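Long-range contacts in VP5 (Halorubrum pleomorphic virus 2, PDB 6QGI), which is an envelope protein of a prokaryotic pleomorphic virus and probably drives fusion of the viral membrane with that of its haloarchaeal host: residues 95-106 and 238-247; 299-308 and 442-452. One frame throughout, in Å; residues are numbered along the deposited sequence.

Contact 1: residues 95-106 and 238-247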
loop_
_atom_site.group_PDB
_atom_site.type_symbol
_atom_site.label_atom_id
_atom_site.label_comp_id
_atom_site.label_asym_id
_atom_site.label_seq_id
_atom_site.Cartn_x
_atom_site.Cartn_y
_atom_site.Cartn_z
ATOM N N LEU A 95 23.674 13.512 -22.048
ATOM C CA LEU A 95 23.570 13.432 -20.595
ATOM C C LEU A 95 22.459 14.353 -20.066
ATOM O O LEU A 95 21.708 13.923 -19.194
ATOM C CB LEU A 95 24.922 13.770 -19.944
ATOM C CG LEU A 95 25.043 13.731 -18.413
ATOM C CD1 LEU A 95 24.451 12.451 -17.816
ATOM C CD2 LEU A 95 26.482 13.800 -18.019
ATOM N N ASP A 96 22.335 15.590 -20.603
ATOM C CA ASP A 96 21.303 16.548 -20.192
ATOM C C ASP A 96 19.901 15.987 -20.429
ATOM O O ASP A 96 19.041 16.134 -19.560
ATOM C CB ASP A 96 21.466 17.897 -20.915
ATOM C CG ASP A 96 22.641 18.739 -20.435
ATOM O OD1 ASP A 96 22.886 18.780 -19.203
ATOM O OD2 ASP A 96 23.306 19.375 -21.288
ATOM N N ALA A 97 19.691 15.316 -21.582
ATOM C CA ALA A 97 18.424 14.689 -21.961
ATOM C C ALA A 97 18.102 13.531 -21.030
ATOM O O ALA A 97 16.943 13.339 -20.665
ATOM C CB ALA A 97 18.489 14.200 -23.393
ATOM N N ALA A 98 19.136 12.774 -20.637
ATOM C CA ALA A 98 19.015 11.649 -19.720
ATOM C C ALA A 98 18.657 12.131 -18.312
ATOM O O ALA A 98 17.701 11.613 -17.739
ATOM C CB ALA A 98 20.308 10.853 -19.696
ATOM N N THR A 99 19.388 13.144 -17.779
ATOM C CA THR A 99 19.180 13.702 -16.431
ATOM C C THR A 99 17.803 14.357 -16.279
ATOM O O THR A 99 17.191 14.219 -15.217
ATOM C CB THR A 99 20.279 14.706 -16.053
ATOM O OG1 THR A 99 20.333 15.745 -17.029
ATOM C CG2 THR A 99 21.642 14.056 -15.885
ATOM N N THR A 100 17.317 15.047 -17.332
ATOM C CA THR A 100 16.011 15.711 -17.363
ATOM C C THR A 100 14.914 14.671 -17.164
ATOM O O THR A 100 13.962 14.942 -16.437
ATOM C CB THR A 100 15.847 16.512 -18.666
ATOM O OG1 THR A 100 16.859 17.515 -18.693
ATOM C CG2 THR A 100 14.484 17.183 -18.793
ATOM N N GLU A 101 15.074 13.474 -17.759
ATOM C CA GLU A 101 14.123 12.375 -17.617
ATOM C C GLU A 101 14.161 11.811 -16.200
ATOM O O GLU A 101 13.107 11.459 -15.674
ATOM C CB GLU A 101 14.380 11.277 -18.652
ATOM C CG GLU A 101 13.996 11.688 -20.066
ATOM C CD GLU A 101 12.533 12.012 -20.295
ATOM O OE1 GLU A 101 11.705 11.072 -20.299
ATOM O OE2 GLU A 101 12.216 13.210 -20.473
ATOM N N VAL A 102 15.361 11.761 -15.574
ATOM C CA VAL A 102 15.565 11.301 -14.190
ATOM C C VAL A 102 14.842 12.273 -13.259
ATOM O O VAL A 102 14.026 11.853 -12.442
ATOM C CB VAL A 102 17.080 11.179 -13.818
ATOM C CG1 VAL A 102 17.286 10.839 -12.342
ATOM C CG2 VAL A 102 17.790 10.168 -14.698
ATOM N N ASN A 103 15.123 13.574 -13.430
ATOM C CA ASN A 103 14.581 14.661 -12.630
ATOM C C ASN A 103 13.074 14.831 -12.815
ATOM O O ASN A 103 12.385 15.074 -11.827
ATOM C CB ASN A 103 15.315 15.963 -12.939
ATOM C CG ASN A 103 16.791 15.923 -12.592
ATOM O OD1 ASN A 103 17.237 15.198 -11.697
ATOM N ND2 ASN A 103 17.588 16.700 -13.302
ATOM N N SER A 104 12.564 14.676 -14.051
ATOM C CA SER A 104 11.141 14.806 -14.377
ATOM C C SER A 104 10.321 13.688 -13.731
ATOM O O SER A 104 9.271 13.955 -13.141
ATOM C CB SER A 104 10.935 14.796 -15.890
ATOM O OG SER A 104 9.614 15.172 -16.234
ATOM N N TYR A 105 10.812 12.443 -13.837
ATOM C CA TYR A 105 10.161 11.268 -13.281
ATOM C C TYR A 105 10.255 11.263 -11.741
ATOM O O TYR A 105 9.246 10.994 -11.081
ATOM C CB TYR A 105 10.743 9.977 -13.894
ATOM C CG TYR A 105 10.438 8.719 -13.106
ATOM C CD1 TYR A 105 9.124 8.311 -12.886
ATOM C CD2 TYR A 105 11.459 7.939 -12.580
ATOM C CE1 TYR A 105 8.841 7.165 -12.149
ATOM C CE2 TYR A 105 11.187 6.785 -11.852
ATOM C CZ TYR A 105 9.876 6.407 -11.631
ATOM O OH TYR A 105 9.622 5.261 -10.921
ATOM N N LEU A 106 11.439 11.570 -11.177
ATOM C CA LEU A 106 11.628 11.577 -9.723
ATOM C C LEU A 106 10.903 12.754 -9.061
ATOM O O LEU A 106 10.550 12.625 -7.892
ATOM C CB LEU A 106 13.111 11.505 -9.306
ATOM C CG LEU A 106 13.775 10.159 -9.676
ATOM C CD1 LEU A 106 15.222 10.190 -9.514
ATOM C CD2 LEU A 106 13.253 9.025 -8.853
ATOM N N VAL A 238 18.336 7.072 -4.398
ATOM C CA VAL A 238 17.988 6.640 -5.757
ATOM C C VAL A 238 18.248 7.793 -6.746
ATOM O O VAL A 238 18.913 7.574 -7.754
ATOM C CB VAL A 238 16.528 6.097 -5.828
ATOM C CG1 VAL A 238 15.981 6.098 -7.253
ATOM C CG2 VAL A 238 16.441 4.696 -5.232
ATOM N N LEU A 239 17.773 9.017 -6.427
ATOM C CA LEU A 239 17.938 10.203 -7.268
ATOM C C LEU A 239 19.411 10.534 -7.493
ATOM O O LEU A 239 19.790 10.832 -8.624
ATOM C CB LEU A 239 17.192 11.407 -6.656
ATOM C CG LEU A 239 17.342 12.781 -7.332
ATOM C CD1 LEU A 239 16.772 12.791 -8.732
ATOM C CD2 LEU A 239 16.693 13.858 -6.513
ATOM N N GLN A 240 20.237 10.441 -6.439
ATOM C CA GLN A 240 21.669 10.723 -6.502
ATOM C C GLN A 240 22.424 9.626 -7.260
ATOM O O GLN A 240 23.314 9.944 -8.050
ATOM C CB GLN A 240 22.257 10.899 -5.090
ATOM C CG GLN A 240 21.730 12.124 -4.320
ATOM C CD GLN A 240 21.965 13.457 -5.003
ATOM O OE1 GLN A 240 23.044 13.742 -5.540
ATOM N NE2 GLN A 240 20.950 14.307 -4.990
ATOM N N ASN A 241 22.060 8.347 -7.036
ATOM C CA ASN A 241 22.687 7.186 -7.674
ATOM C C ASN A 241 22.359 7.095 -9.162
ATOM O O ASN A 241 23.237 6.713 -9.933
ATOM C CB ASN A 241 22.290 5.874 -6.971
ATOM C CG ASN A 241 22.887 5.663 -5.593
ATOM O OD1 ASN A 241 23.720 6.437 -5.100
ATOM N ND2 ASN A 241 22.459 4.597 -4.930
ATOM N N VAL A 242 21.114 7.420 -9.573
ATOM C CA VAL A 242 20.723 7.367 -10.988
ATOM C C VAL A 242 21.406 8.529 -11.740
ATOM O O VAL A 242 21.868 8.308 -12.853
ATOM C CB VAL A 242 19.188 7.314 -11.231
ATOM C CG1 VAL A 242 18.860 7.250 -12.722
ATOM C CG2 VAL A 242 18.573 6.114 -10.527
ATOM N N ARG A 243 21.516 9.731 -11.123
ATOM C CA ARG A 243 22.199 10.899 -11.718
ATOM C C ARG A 243 23.680 10.599 -11.983
ATOM O O ARG A 243 24.157 10.821 -13.095
ATOM C CB ARG A 243 22.084 12.137 -10.808
ATOM C CG ARG A 243 20.792 12.923 -10.947
ATOM C CD ARG A 243 20.623 13.843 -9.758
ATOM N NE ARG A 243 19.464 14.722 -9.887
ATOM C CZ ARG A 243 19.060 15.581 -8.957
ATOM N NH1 ARG A 243 19.707 15.661 -7.797
ATOM N NH2 ARG A 243 18.005 16.350 -9.163
ATOM N N SER A 244 24.398 10.092 -10.960
ATOM C CA SER A 244 25.820 9.741 -11.031
ATOM C C SER A 244 26.046 8.543 -11.955
ATOM O O SER A 244 27.037 8.508 -12.691
ATOM C CB SER A 244 26.367 9.432 -9.639
ATOM O OG SER A 244 26.071 10.475 -8.723
ATOM N N GLY A 245 25.119 7.589 -11.902
ATOM C CA GLY A 245 25.142 6.372 -12.701
ATOM C C GLY A 245 24.888 6.606 -14.175
ATOM O O GLY A 245 25.549 5.985 -15.008
ATOM N N ILE A 246 23.942 7.507 -14.517
ATOM C CA ILE A 246 23.638 7.819 -15.914
ATOM C C ILE A 246 24.796 8.646 -16.506
ATOM O O ILE A 246 25.114 8.453 -17.677
ATOM C CB ILE A 246 22.225 8.452 -16.147
ATOM C CG1 ILE A 246 21.740 8.251 -17.602
ATOM C CG2 ILE A 246 22.120 9.924 -15.710
ATOM C CD1 ILE A 246 21.323 6.852 -17.973
ATOM N N SER A 247 25.481 9.477 -15.678
ATOM C CA SER A 247 26.656 10.258 -16.092
ATOM C C SER A 247 27.813 9.320 -16.443
ATOM O O SER A 247 28.618 9.635 -17.322
ATOM C CB SER A 247 27.074 11.237 -15.000
ATOM O OG SER A 247 28.077 12.122 -15.472
#
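R243 meets N103 side-on, and both of its bonds land on a single atom: NE reaches N103 OD1 at 2.9 Å, and NH2 reaches the same OD1 at 2.9 Å. OD1 lies in the guanidinium plane, while the amide stands steeply to it, the two planes 79° apart. The two donors therefore use OD1 differently. NE approaches in the carbonyl plane, whereas NH2 comes from above it, away from a lone pair; both N-H...O bonds are bent. R243 is extended from CG to NE and reaches out from its helix toward helix 95-106, which brings the guanidinium to the asparagine. L239 CD1 lies against one face of the guanidinium, toward its rim, and A172 from a loop touches N103, L239 and R243.

Inward from this pair the interface turns apolar. V102 points at the other helix; its CG2 packs on V242 CG1 at 3.7 Å while its CG1 lies between V242 CG1 and L239 CD1. Further along, A98 CB rests on I246 CG1 at 3.6 Å. I246 CG2 turns to L95 CD1, 4.0 Å away, and to the methyl of T99. With its CG anti to the backbone N (chi1 -179°), L95 reaches the end of the contact, where CD2 touches S247 OG at 3.4 Å. At the other end L106 CD2 faces V238 CG1 at 4.3 Å, and L106 CB lies near L239 CD1.

The axes of the two short segments approach to 9.9 Å, nearly antiparallel at 165°. Apolar packing thus holds most of this pairing, while at its flank one probably charged guanidinium gripping a neutral amide oxygen adds a directional link, and the amide cannot neutralise its charge.

Contact 2: residues 299-308 and 442-452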
loop_
_atom_site.group_PDB
_atom_site.type_symbol
_atom_site.label_atom_id
_atom_site.label_comp_id
_atom_site.label_asym_id
_atom_site.label_seq_id
_atom_site.Cartn_x
_atom_site.Cartn_y
_atom_site.Cartn_z
ATOM N N ALA A 299 3.742 -15.258 -11.887
ATOM C CA ALA A 299 2.482 -15.164 -12.614
ATOM C C ALA A 299 1.941 -16.543 -13.005
ATOM O O ALA A 299 0.730 -16.700 -13.159
ATOM C CB ALA A 299 2.691 -14.329 -13.867
ATOM N N GLU A 300 2.840 -17.532 -13.176
ATOM C CA GLU A 300 2.516 -18.874 -13.654
ATOM C C GLU A 300 2.124 -19.893 -12.575
ATOM O O GLU A 300 1.699 -20.989 -12.942
ATOM C CB GLU A 300 3.682 -19.442 -14.475
ATOM C CG GLU A 300 3.508 -19.265 -15.978
ATOM C CD GLU A 300 2.254 -19.856 -16.606
ATOM O OE1 GLU A 300 1.837 -20.967 -16.202
ATOM O OE2 GLU A 300 1.691 -19.204 -17.515
ATOM N N ARG A 301 2.243 -19.564 -11.276
ATOM C CA ARG A 301 1.869 -20.529 -10.243
ATOM C C ARG A 301 0.850 -19.955 -9.263
ATOM O O ARG A 301 1.181 -19.100 -8.438
ATOM C CB ARG A 301 3.097 -21.076 -9.502
ATOM C CG ARG A 301 3.725 -22.271 -10.206
ATOM C CD ARG A 301 5.239 -22.235 -10.149
ATOM N NE ARG A 301 5.778 -21.188 -11.020
ATOM C CZ ARG A 301 6.663 -21.399 -11.987
ATOM N NH1 ARG A 301 7.083 -20.385 -12.736
ATOM N NH2 ARG A 301 7.145 -22.613 -12.209
ATOM N N GLU A 302 -0.401 -20.437 -9.376
ATOM C CA GLU A 302 -1.508 -20.052 -8.510
ATOM C C GLU A 302 -1.386 -20.827 -7.210
ATOM O O GLU A 302 -1.257 -22.057 -7.220
ATOM C CB GLU A 302 -2.868 -20.299 -9.184
ATOM C CG GLU A 302 -4.016 -19.558 -8.515
ATOM C CD GLU A 302 -5.404 -20.047 -8.879
ATOM O OE1 GLU A 302 -5.870 -19.747 -10.002
ATOM O OE2 GLU A 302 -6.034 -20.721 -8.033
ATOM N N ALA A 303 -1.392 -20.097 -6.095
ATOM C CA ALA A 303 -1.259 -20.680 -4.773
ATOM C C ALA A 303 -2.452 -20.366 -3.906
ATOM O O ALA A 303 -2.897 -19.216 -3.865
ATOM C CB ALA A 303 0.000 -20.160 -4.109
ATOM N N THR A 304 -2.975 -21.389 -3.217
ATOM C CA THR A 304 -4.070 -21.233 -2.262
ATOM C C THR A 304 -3.396 -21.123 -0.891
ATOM O O THR A 304 -2.611 -22.001 -0.520
ATOM C CB THR A 304 -5.107 -22.369 -2.381
ATOM O OG1 THR A 304 -4.473 -23.626 -2.142
ATOM C CG2 THR A 304 -5.809 -22.390 -3.735
ATOM N N ILE A 305 -3.620 -20.001 -0.189
ATOM C CA ILE A 305 -2.996 -19.741 1.113
ATOM C C ILE A 305 -4.031 -19.740 2.238
ATOM O O ILE A 305 -5.210 -19.482 1.999
ATOM C CB ILE A 305 -2.170 -18.416 1.124
ATOM C CG1 ILE A 305 -3.030 -17.178 0.743
ATOM C CG2 ILE A 305 -0.924 -18.541 0.251
ATOM C CD1 ILE A 305 -2.489 -15.820 1.190
ATOM N N THR A 306 -3.577 -20.028 3.462
ATOM C CA THR A 306 -4.399 -19.974 4.663
ATOM C C THR A 306 -3.711 -19.017 5.612
ATOM O O THR A 306 -2.580 -19.280 6.021
ATOM C CB THR A 306 -4.631 -21.376 5.279
ATOM O OG1 THR A 306 -5.433 -22.146 4.392
ATOM C CG2 THR A 306 -5.329 -21.317 6.643
ATOM N N ILE A 307 -4.385 -17.906 5.947
ATOM C CA ILE A 307 -3.880 -16.920 6.901
ATOM C C ILE A 307 -4.079 -17.557 8.269
ATOM O O ILE A 307 -5.210 -17.742 8.702
ATOM C CB ILE A 307 -4.567 -15.530 6.714
ATOM C CG1 ILE A 307 -4.422 -15.016 5.252
ATOM C CG2 ILE A 307 -4.063 -14.488 7.727
ATOM C CD1 ILE A 307 -2.982 -14.799 4.743
ATOM N N GLN A 308 -2.976 -18.002 8.878
ATOM C CA GLN A 308 -2.906 -18.739 10.144
ATOM C C GLN A 308 -3.778 -18.184 11.284
ATOM O O GLN A 308 -4.474 -18.963 11.939
ATOM C CB GLN A 308 -1.461 -18.797 10.639
ATOM C CG GLN A 308 -0.515 -19.523 9.710
ATOM C CD GLN A 308 0.744 -19.855 10.441
ATOM O OE1 GLN A 308 1.413 -18.984 11.010
ATOM N NE2 GLN A 308 1.065 -21.144 10.480
ATOM N N SER A 442 1.304 -14.272 9.234
ATOM C CA SER A 442 1.678 -15.616 8.827
ATOM C C SER A 442 0.579 -16.296 8.007
ATOM O O SER A 442 -0.612 -16.017 8.178
ATOM C CB SER A 442 2.030 -16.461 10.039
ATOM O OG SER A 442 3.257 -16.057 10.621
ATOM N N PHE A 443 1.012 -17.154 7.082
ATOM C CA PHE A 443 0.166 -17.873 6.138
ATOM C C PHE A 443 0.824 -19.186 5.719
ATOM O O PHE A 443 2.055 -19.291 5.711
ATOM C CB PHE A 443 -0.111 -16.993 4.891
ATOM C CG PHE A 443 1.112 -16.675 4.059
ATOM C CD1 PHE A 443 1.929 -15.591 4.374
ATOM C CD2 PHE A 443 1.463 -17.472 2.976
ATOM C CE1 PHE A 443 3.082 -15.321 3.625
ATOM C CE2 PHE A 443 2.613 -17.200 2.228
ATOM C CZ PHE A 443 3.409 -16.119 2.551
ATOM N N THR A 444 0.004 -20.161 5.320
ATOM C CA THR A 444 0.479 -21.466 4.873
ATOM C C THR A 444 -0.009 -21.722 3.446
ATOM O O THR A 444 -1.192 -21.541 3.162
ATOM C CB THR A 444 0.014 -22.568 5.850
ATOM O OG1 THR A 444 0.247 -22.148 7.199
ATOM C CG2 THR A 444 0.691 -23.912 5.591
ATOM N N ILE A 445 0.898 -22.149 2.559
ATOM C CA ILE A 445 0.550 -22.490 1.182
ATOM C C ILE A 445 -0.035 -23.904 1.224
ATOM O O ILE A 445 0.706 -24.855 1.426
ATOM C CB ILE A 445 1.772 -22.351 0.223
ATOM C CG1 ILE A 445 2.315 -20.902 0.219
ATOM C CG2 ILE A 445 1.402 -22.799 -1.185
ATOM C CD1 ILE A 445 3.721 -20.733 -0.276
ATOM N N ASP A 446 -1.365 -24.038 1.113
ATOM C CA ASP A 446 -2.024 -25.347 1.151
ATOM C C ASP A 446 -1.801 -26.119 -0.143
ATOM O O ASP A 446 -1.786 -27.353 -0.121
ATOM C CB ASP A 446 -3.530 -25.201 1.410
ATOM C CG ASP A 446 -3.920 -24.736 2.803
ATOM O OD1 ASP A 446 -3.043 -24.732 3.703
ATOM O OD2 ASP A 446 -5.104 -24.397 2.997
ATOM N N LYS A 447 -1.637 -25.389 -1.269
ATOM C CA LYS A 447 -1.431 -25.945 -2.606
ATOM C C LYS A 447 -0.789 -24.920 -3.551
ATOM O O LYS A 447 -1.005 -23.718 -3.404
ATOM C CB LYS A 447 -2.785 -26.402 -3.187
ATOM C CG LYS A 447 -2.701 -27.543 -4.196
ATOM C CD LYS A 447 -3.684 -27.374 -5.361
ATOM C CE LYS A 447 -5.121 -27.726 -5.046
ATOM N NZ LYS A 447 -6.029 -27.354 -6.164
ATOM N N LEU A 448 -0.011 -25.421 -4.527
ATOM C CA LEU A 448 0.632 -24.683 -5.619
ATOM C C LEU A 448 0.242 -25.351 -6.934
ATOM O O LEU A 448 0.365 -26.572 -7.042
ATOM C CB LEU A 448 2.170 -24.656 -5.472
ATOM C CG LEU A 448 2.777 -23.844 -4.342
ATOM C CD1 LEU A 448 4.249 -24.088 -4.249
ATOM C CD2 LEU A 448 2.604 -22.382 -4.581
ATOM N N THR A 449 -0.247 -24.575 -7.916
ATOM C CA THR A 449 -0.675 -25.109 -9.212
ATOM C C THR A 449 -0.148 -24.261 -10.361
ATOM O O THR A 449 -0.363 -23.046 -10.376
ATOM C CB THR A 449 -2.220 -25.197 -9.286
ATOM O OG1 THR A 449 -2.703 -26.047 -8.249
ATOM C CG2 THR A 449 -2.727 -25.707 -10.637
ATOM N N ASN A 450 0.497 -24.913 -11.350
ATOM C CA ASN A 450 0.950 -24.240 -12.562
ATOM C C ASN A 450 -0.291 -24.032 -13.428
ATOM O O ASN A 450 -0.924 -25.007 -13.819
ATOM C CB ASN A 450 2.039 -25.049 -13.269
ATOM C CG ASN A 450 2.710 -24.315 -14.405
ATOM O OD1 ASN A 450 2.109 -24.045 -15.452
ATOM N ND2 ASN A 450 3.980 -23.987 -14.225
ATOM N N THR A 451 -0.688 -22.768 -13.643
ATOM C CA THR A 451 -1.904 -22.380 -14.375
ATOM C C THR A 451 -1.947 -22.844 -15.850
ATOM O O THR A 451 -3.046 -23.064 -16.361
ATOM C CB THR A 451 -2.109 -20.862 -14.314
ATOM O OG1 THR A 451 -0.882 -20.201 -14.639
ATOM C CG2 THR A 451 -2.612 -20.394 -12.955
ATOM N N GLN A 452 -0.791 -22.987 -16.530
ATOM C CA GLN A 452 -0.761 -23.398 -17.942
ATOM C C GLN A 452 -0.888 -24.922 -18.108
ATOM O O GLN A 452 -1.736 -25.376 -18.877
ATOM C CB GLN A 452 0.514 -22.890 -18.641
ATOM C CG GLN A 452 0.509 -23.083 -20.158
ATOM C CD GLN A 452 1.633 -22.375 -20.873
ATOM O OE1 GLN A 452 2.536 -21.784 -20.265
ATOM N NE2 GLN A 452 1.604 -22.436 -22.199
HETATM O O HOH W 1 6.126 -25.197 -12.425
#
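N450 ND2 lies over one face of the R301 guanidinium, 4.0 Å from NH2, with the amide and guanidinium planes 79° apart. Both are donors, and a water between them accepts from N450 ND2 at 3.1 Å and weakly from R301 NH2; R301 NE makes a salt bridge with D298. N450 OD1 accepts from Q452 N in an Asx turn. At the other end the F443 ring, its CG set between the backbone N and carbonyl carbon (chi1 65°), receives I305 CG2 obliquely, CD2 to CG2 3.8 Å, and F443 CB touches I307 CD1.

Between these flat groups, A303, L448 and I445 pack on the same buried face. The backbones pair antiparallel from R301 with N450 to T306 with T444, and a beta bulge shifts the register by one between T304 and I305. There D446 N binds T304 O, while T306 OG1 donates to D446 OD2 at 2.7 Å from above the carboxylate plane. E300 O takes both T451 N and OG1 from one face of its carbonyl.

Strand 312-320 pairs with the edge of 301-307 away from 443-450, its F318 touching A303 and I305; strand 333-334 flanks 443-450, and helix 476-496 packs on A299.

Overall arrangement
Both segments of contact 1 precede those of contact 2, so the two follow in series along the chain. Their centres lie 39 Å apart and their nearest atoms about 21 Å, with no touch between them. Contact 1 joins helices 91-133 and 225-253, both in the N-terminal envelope-protein region; contact 2 joins strands 301-307 and 443-450 in the strand-rich later part of the chain. They share no helix or strand. What separates the paired segments differs too: helices and strands in contact 1, strands but no helix in contact 2. Each contact thus ties together distant sequence within its own region, one helical and one beta, of a presumed fusion protein.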